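Local coordinates for CCHC-type domain-containing protein (Trypanosoma brucei brucei, PDB 7C45) that binds uridine-rich RNA and probably trims guide RNAs from the 3' end as an RNase D-type exonuclease of the RNase H-like superfamily, at residues L122-F127 with R193-L198; V126-I131 with R140-G145. One frame throughout, in Å; residues are numbered along the deposited sequence.

How the interactions relate
Following the chain from its N terminus, edge strand 121-123 leads into helix 124-136, and both contacts start there. Interaction 2 closes first: eight residues separate 126-131 from 140-145, so the helix is met by the loop just after it, at the start of helix 144-152. Interaction 1 closes a wider loop, 65 residues lying between 122-127 and 193-198, and brings helix 182-202 against the first turn of helix 124-136. The smaller loop is nested inside the larger one, and the two share Val126 and Phe127. Gln125 of interaction 1 bonds Arg141 and Ser142 of interaction 2, and Met144 packs on Ile195 and His194, joining the RNA-contacting loop to the metal-bearing helix.

Interaction 1 (L122-F127 with R193-L198); sequences LDLQVF and RHILLL. With nucleotides of chain B.
Leu124 packs against Ile195 and Leu198 in the core of the RNase H-like exonuclease domain, where the first turn of helix 124-136, directly after edge strand 121-123, meets helix 182-202. The contact is mainly apolar: no hydrogen bond crosses it, its closest approach is a methyl on a carbonyl oxygen, and 113 Å² is buried. Leu124 CB points toward the second helix without reaching it, and CG is set anti to the carbonyl carbon (chi1 -67°), from where the two methyls divide. CD1 does all the touching. Leu124 CD1 lies 3.3 Å from the carbonyl oxygen Ile195 O. The same Leu124 CD1 is 3.8 Å from Leu198 CB and 4.0 Å from Ile195 CG2, so one methyl meets two side chains nearly a turn apart and the backbone linking them. Leu124 CD2 turns back to its own segment, 4.0 Å from Leu122 CD2. Ile195 also follows Asp191, a calcium ligand here, by one helical turn, which places this packing next to the metal site; the side chain of Ile195 is about 6 Å from the bound calcium ion.

The same helix start is fixed on the strand side by Asp123, its N-cap. Val126 N reaches Asp123 OD1 at 3.3 Å from above the carboxylate plane, almost straight (166°), and Gln125 N gives a weaker, bent bond to the same oxygen, which also accepts from Asp102 N. Gln125 then leaves the helix for the RNA with CG anti to its own N and the chain extended beyond it. Arg141 NH1 donates to its OE1 and Ser142 O accepts from its NE2, which fixes which end of the amide is nitrogen. That nitrogen, Gln125 NE2, donates to the ribose hydroxyl O2' of U8 of chain B at 2.8 Å and 159°.

Interaction 2 (V126-I131 with R140-G145); sequences VFFTAI and RRSGMG. With nucleotides of chain B.
The RNA-contacting loop that leads into helix 144-152 is anchored on helix 124-136 where the Thr129 hydroxyl donates to the carbonyl Arg140 O. Thr129 OG1 and Arg140 O are 2.7 Å apart, the donor tilted 31° from the carbonyl plane. OG1 is set beside the backbone N (chi1 -64°), and also accepts from a water, 2.8 Å from Thr129 OG1, that takes the N-H of Ser142. Val126 and Arg141 side chains run side by side, with Val126 CG2 3.7 Å from Arg141 NH1; Arg141 NE donates to Glu242 O and NH2 forms a salt bridge with Asp237.

The far side of the loop faces RNA chain B. Uracil N3 of U6 donates to Ser142 OG at 2.7 Å, nearly straight (165°). The Arg140 guanidinium lies over that base, whose C5 is 3.3 Å above the guanidinium plane, offset toward the rim. At the helix start, Met144 N donates to OP1 of U9 of chain B over 3.3 Å.

Since Ser142 OG accepts the base's N3-H, this bond is consistent with a preference for uracil, whose N3 carries a proton, over neutral cytosine, whose N3 does not. The helix N terminus probably adds a favourable field for the phosphate.

Interaction 1 (L122-F127 with R193-L198)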
# COMPACT_ATOMS: atom_id res chain seq x y z
N LEU A 122 0.50 9.74 -0.84
CA LEU A 122 0.39 9.05 -2.12
C LEU A 122 0.06 7.60 -1.84
O LEU A 122 0.84 6.92 -1.17
CB LEU A 122 1.69 9.16 -2.92
CG LEU A 122 1.67 8.46 -4.28
CD1 LEU A 122 0.65 9.15 -5.15
CD2 LEU A 122 3.06 8.62 -4.92
N ASP A 123 -1.08 7.13 -2.35
CA ASP A 123 -1.56 5.78 -2.09
C ASP A 123 -1.18 4.92 -3.29
O ASP A 123 -1.71 5.10 -4.39
CB ASP A 123 -3.07 5.80 -1.85
CG ASP A 123 -3.63 4.43 -1.49
OD1 ASP A 123 -3.08 3.40 -1.87
OD2 ASP A 123 -4.68 4.42 -0.80
N LEU A 124 -0.24 4.00 -3.08
CA LEU A 124 0.28 3.26 -4.23
C LEU A 124 -0.73 2.23 -4.74
O LEU A 124 -0.69 1.85 -5.92
CB LEU A 124 1.59 2.58 -3.86
CG LEU A 124 2.76 3.54 -3.58
CD1 LEU A 124 4.04 2.72 -3.39
CD2 LEU A 124 2.93 4.60 -4.68
N GLN A 125 -1.62 1.74 -3.88
CA GLN A 125 -2.69 0.88 -4.39
C GLN A 125 -3.56 1.65 -5.37
O GLN A 125 -3.88 1.16 -6.46
CB GLN A 125 -3.55 0.34 -3.25
CG GLN A 125 -4.56 -0.70 -3.70
CD GLN A 125 -5.55 -1.06 -2.60
OE1 GLN A 125 -6.24 -0.20 -2.07
NE2 GLN A 125 -5.60 -2.34 -2.23
N VAL A 126 -3.94 2.88 -4.99
CA VAL A 126 -4.70 3.76 -5.88
C VAL A 126 -3.91 4.03 -7.16
O VAL A 126 -4.48 4.03 -8.26
CB VAL A 126 -5.08 5.06 -5.15
CG1 VAL A 126 -5.75 6.03 -6.08
CG2 VAL A 126 -6.03 4.75 -3.98
N PHE A 127 -2.60 4.28 -7.04
CA PHE A 127 -1.74 4.47 -8.21
C PHE A 127 -1.89 3.29 -9.17
O PHE A 127 -2.15 3.47 -10.37
CB PHE A 127 -0.28 4.63 -7.78
CG PHE A 127 0.56 5.53 -8.69
CD1 PHE A 127 0.46 5.43 -10.06
CD2 PHE A 127 1.40 6.48 -8.15
CE1 PHE A 127 1.23 6.26 -10.90
CE2 PHE A 127 2.16 7.33 -8.97
CZ PHE A 127 2.06 7.21 -10.35
N ARG A 193 8.45 -2.03 3.66
CA ARG A 193 9.54 -2.32 2.72
C ARG A 193 8.99 -2.41 1.30
O ARG A 193 9.55 -1.84 0.37
CB ARG A 193 10.24 -3.64 3.08
CG ARG A 193 11.02 -3.67 4.38
CD ARG A 193 11.90 -4.91 4.41
NE ARG A 193 12.40 -5.21 5.73
CZ ARG A 193 11.89 -6.12 6.55
NH1 ARG A 193 10.82 -6.83 6.20
NH2 ARG A 193 12.43 -6.30 7.74
N HIS A 194 7.90 -3.15 1.14
CA HIS A 194 7.28 -3.32 -0.17
C HIS A 194 6.75 -2.00 -0.71
O HIS A 194 6.86 -1.72 -1.89
CB HIS A 194 6.15 -4.34 -0.08
CG HIS A 194 6.62 -5.69 0.33
ND1 HIS A 194 7.85 -6.20 -0.03
CD2 HIS A 194 6.02 -6.64 1.08
CE1 HIS A 194 7.99 -7.41 0.48
NE2 HIS A 194 6.90 -7.70 1.15
N ILE A 195 6.18 -1.17 0.16
CA ILE A 195 5.69 0.13 -0.27
C ILE A 195 6.84 0.99 -0.78
O ILE A 195 6.72 1.63 -1.83
CB ILE A 195 4.95 0.82 0.89
CG1 ILE A 195 3.64 0.07 1.14
CG2 ILE A 195 4.68 2.27 0.52
CD1 ILE A 195 2.90 0.48 2.46
N LEU A 196 7.95 1.03 -0.05
CA LEU A 196 9.04 1.90 -0.48
C LEU A 196 9.63 1.40 -1.79
O LEU A 196 9.90 2.18 -2.70
CB LEU A 196 10.09 2.01 0.63
CG LEU A 196 11.23 3.02 0.41
CD1 LEU A 196 10.70 4.43 0.41
CD2 LEU A 196 12.36 2.86 1.43
N LEU A 197 9.79 0.09 -1.92
CA LEU A 197 10.37 -0.39 -3.17
C LEU A 197 9.41 -0.19 -4.33
O LEU A 197 9.84 0.12 -5.45
CB LEU A 197 10.80 -1.85 -3.03
CG LEU A 197 9.85 -3.04 -3.07
CD1 LEU A 197 9.55 -3.50 -4.50
CD2 LEU A 197 10.44 -4.17 -2.26
N LEU A 198 8.10 -0.35 -4.08
CA LEU A 198 7.12 -0.11 -5.14
C LEU A 198 7.14 1.32 -5.62
O LEU A 198 6.87 1.58 -6.80
CB LEU A 198 5.71 -0.45 -4.64
CG LEU A 198 5.42 -1.96 -4.66
CD1 LEU A 198 4.12 -2.26 -3.93
CD2 LEU A 198 5.40 -2.51 -6.09
P U B 8 -8.91 -8.68 -1.86
OP1 U B 8 -10.22 -9.12 -1.33
OP2 U B 8 -8.65 -8.85 -3.31
O5' U B 8 -8.72 -7.19 -1.38
C5' U B 8 -8.00 -6.25 -2.16
C4' U B 8 -7.91 -4.94 -1.44
O4' U B 8 -9.24 -4.43 -1.19
C3' U B 8 -7.26 -4.96 -0.07
O3' U B 8 -5.85 -4.94 -0.17
C2' U B 8 -7.83 -3.71 0.58
O2' U B 8 -7.19 -2.54 0.09
C1' U B 8 -9.26 -3.72 0.02
N1 U B 8 -10.22 -4.41 0.91
C2 U B 8 -10.73 -3.70 1.96
O2 U B 8 -10.38 -2.57 2.21
N3 U B 8 -11.65 -4.39 2.73
C4 U B 8 -12.09 -5.69 2.48
O4 U B 8 -12.92 -6.21 3.23
C5 U B 8 -11.52 -6.33 1.34
C6 U B 8 -10.63 -5.68 0.60

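Interaction 2 (V126-I131 with R140-G145)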
# COMPACT_ATOMS: atom_id res chain seq x y z
N VAL A 126 -3.94 2.88 -4.99
CA VAL A 126 -4.70 3.76 -5.88
C VAL A 126 -3.91 4.03 -7.16
O VAL A 126 -4.48 4.03 -8.26
CB VAL A 126 -5.08 5.06 -5.15
CG1 VAL A 126 -5.75 6.03 -6.08
CG2 VAL A 126 -6.03 4.75 -3.98
N PHE A 127 -2.60 4.28 -7.04
CA PHE A 127 -1.74 4.47 -8.21
C PHE A 127 -1.89 3.29 -9.17
O PHE A 127 -2.15 3.47 -10.37
CB PHE A 127 -0.28 4.63 -7.78
CG PHE A 127 0.56 5.53 -8.69
CD1 PHE A 127 0.46 5.43 -10.06
CD2 PHE A 127 1.40 6.48 -8.15
CE1 PHE A 127 1.23 6.26 -10.90
CE2 PHE A 127 2.16 7.33 -8.97
CZ PHE A 127 2.06 7.21 -10.35
N PHE A 128 -1.78 2.07 -8.65
CA PHE A 128 -1.90 0.90 -9.51
C PHE A 128 -3.29 0.81 -10.13
O PHE A 128 -3.42 0.52 -11.32
CB PHE A 128 -1.57 -0.37 -8.74
CG PHE A 128 -1.48 -1.61 -9.61
CD1 PHE A 128 -0.34 -1.86 -10.36
CD2 PHE A 128 -2.54 -2.49 -9.70
CE1 PHE A 128 -0.26 -2.98 -11.16
CE2 PHE A 128 -2.46 -3.62 -10.49
CZ PHE A 128 -1.32 -3.87 -11.21
N THR A 129 -4.33 1.06 -9.33
CA THR A 129 -5.68 1.07 -9.90
C THR A 129 -5.82 2.12 -10.99
O THR A 129 -6.42 1.86 -12.03
CB THR A 129 -6.72 1.27 -8.80
OG1 THR A 129 -6.65 0.15 -7.92
CG2 THR A 129 -8.12 1.35 -9.40
N ALA A 130 -5.25 3.32 -10.78
CA ALA A 130 -5.40 4.40 -11.76
C ALA A 130 -4.78 4.01 -13.09
O ALA A 130 -5.29 4.38 -14.15
CB ALA A 130 -4.75 5.68 -11.23
N ILE A 131 -3.69 3.25 -13.04
CA ILE A 131 -3.07 2.73 -14.26
C ILE A 131 -4.03 1.78 -14.96
O ILE A 131 -4.27 1.89 -16.17
CB ILE A 131 -1.74 2.06 -13.92
CG1 ILE A 131 -0.72 3.12 -13.47
CG2 ILE A 131 -1.20 1.23 -15.11
CD1 ILE A 131 0.56 2.55 -12.89
N ARG A 140 -10.67 -1.93 -9.97
CA ARG A 140 -10.40 -2.86 -8.88
C ARG A 140 -9.20 -2.41 -8.03
O ARG A 140 -8.18 -1.96 -8.55
CB ARG A 140 -10.12 -4.24 -9.47
CG ARG A 140 -9.76 -5.33 -8.50
CD ARG A 140 -9.64 -6.63 -9.27
NE ARG A 140 -9.65 -7.80 -8.40
CZ ARG A 140 -9.88 -9.03 -8.82
NH1 ARG A 140 -9.87 -10.05 -7.96
NH2 ARG A 140 -10.13 -9.25 -10.10
N ARG A 141 -9.33 -2.58 -6.72
CA ARG A 141 -8.19 -2.49 -5.81
C ARG A 141 -7.56 -3.87 -5.67
O ARG A 141 -8.22 -4.81 -5.21
CB ARG A 141 -8.62 -1.98 -4.43
CG ARG A 141 -9.08 -0.55 -4.38
CD ARG A 141 -9.49 -0.20 -2.94
NE ARG A 141 -9.99 1.17 -2.81
CZ ARG A 141 -9.22 2.21 -2.50
NH1 ARG A 141 -7.92 2.03 -2.25
NH2 ARG A 141 -9.76 3.40 -2.41
N SER A 142 -6.30 -3.98 -6.04
CA SER A 142 -5.59 -5.23 -5.91
C SER A 142 -4.79 -5.26 -4.62
O SER A 142 -4.37 -4.23 -4.10
CB SER A 142 -4.67 -5.46 -7.12
OG SER A 142 -5.48 -5.64 -8.26
N GLY A 143 -4.63 -6.46 -4.08
CA GLY A 143 -3.87 -6.63 -2.86
C GLY A 143 -2.38 -6.48 -3.10
O GLY A 143 -1.89 -6.50 -4.22
N MET A 144 -1.65 -6.34 -2.00
CA MET A 144 -0.21 -6.11 -2.07
C MET A 144 0.52 -7.19 -2.85
O MET A 144 1.45 -6.90 -3.61
CB MET A 144 0.34 -6.02 -0.64
CG MET A 144 1.82 -5.92 -0.52
SD MET A 144 2.51 -4.40 -1.16
CE MET A 144 2.21 -3.30 0.23
N GLY A 145 0.12 -8.45 -2.68
CA GLY A 145 0.82 -9.53 -3.37
C GLY A 145 0.73 -9.41 -4.88
O GLY A 145 1.72 -9.54 -5.59
P U B 6 -8.60 -14.95 -9.75
OP1 U B 6 -8.91 -16.11 -8.90
OP2 U B 6 -9.68 -14.05 -10.19
O5' U B 6 -7.54 -14.03 -9.02
C5' U B 6 -6.32 -14.56 -8.53
C4' U B 6 -5.73 -13.66 -7.47
O4' U B 6 -5.28 -12.43 -8.08
C3' U B 6 -6.70 -13.24 -6.36
O3' U B 6 -5.96 -13.05 -5.17
C2' U B 6 -7.19 -11.88 -6.85
O2' U B 6 -7.67 -11.01 -5.85
C1' U B 6 -5.93 -11.32 -7.49
N1 U B 6 -6.19 -10.33 -8.53
C2 U B 6 -5.92 -9.02 -8.21
O2 U B 6 -5.49 -8.67 -7.13
N3 U B 6 -6.15 -8.12 -9.22
C4 U B 6 -6.63 -8.41 -10.47
O4 U B 6 -6.80 -7.47 -11.26
C5 U B 6 -6.90 -9.79 -10.71
C6 U B 6 -6.69 -10.70 -9.76
P U B 8 -8.91 -8.68 -1.86
OP1 U B 8 -10.22 -9.12 -1.33
OP2 U B 8 -8.65 -8.85 -3.31
O5' U B 8 -8.72 -7.19 -1.38
C5' U B 8 -8.00 -6.25 -2.16
C4' U B 8 -7.91 -4.94 -1.44
O4' U B 8 -9.24 -4.43 -1.19
C3' U B 8 -7.26 -4.96 -0.07
O3' U B 8 -5.85 -4.94 -0.17
C2' U B 8 -7.83 -3.71 0.58
O2' U B 8 -7.19 -2.54 0.09
C1' U B 8 -9.26 -3.72 0.02
N1 U B 8 -10.22 -4.41 0.91
C2 U B 8 -10.73 -3.70 1.96
O2 U B 8 -10.38 -2.57 2.21
N3 U B 8 -11.65 -4.39 2.73
C4 U B 8 -12.09 -5.69 2.48
O4 U B 8 -12.92 -6.21 3.23
C5 U B 8 -11.52 -6.33 1.34
C6 U B 8 -10.63 -5.68 0.60
P U B 9 -4.95 -5.61 0.98
OP1 U B 9 -3.54 -5.46 0.53
OP2 U B 9 -5.51 -6.95 1.24
O5' U B 9 -5.25 -4.70 2.26
C5' U B 9 -4.52 -3.51 2.53
C4' U B 9 -5.02 -2.76 3.75
O4' U B 9 -6.45 -2.54 3.69
C3' U B 9 -4.81 -3.40 5.11
O3' U B 9 -3.49 -3.28 5.57
C2' U B 9 -5.84 -2.68 5.98
O2' U B 9 -5.38 -1.39 6.36
C1' U B 9 -6.99 -2.50 4.99
N1 U B 9 -7.98 -3.59 5.12
C2 U B 9 -8.86 -3.55 6.20
O2 U B 9 -8.86 -2.68 7.05
N3 U B 9 -9.76 -4.58 6.27
C4 U B 9 -9.86 -5.63 5.38
O4 U B 9 -10.72 -6.49 5.57
C5 U B 9 -8.92 -5.60 4.29
C6 U B 9 -8.03 -4.60 4.20
O HOH W 1 -4.85 -1.73 -7.03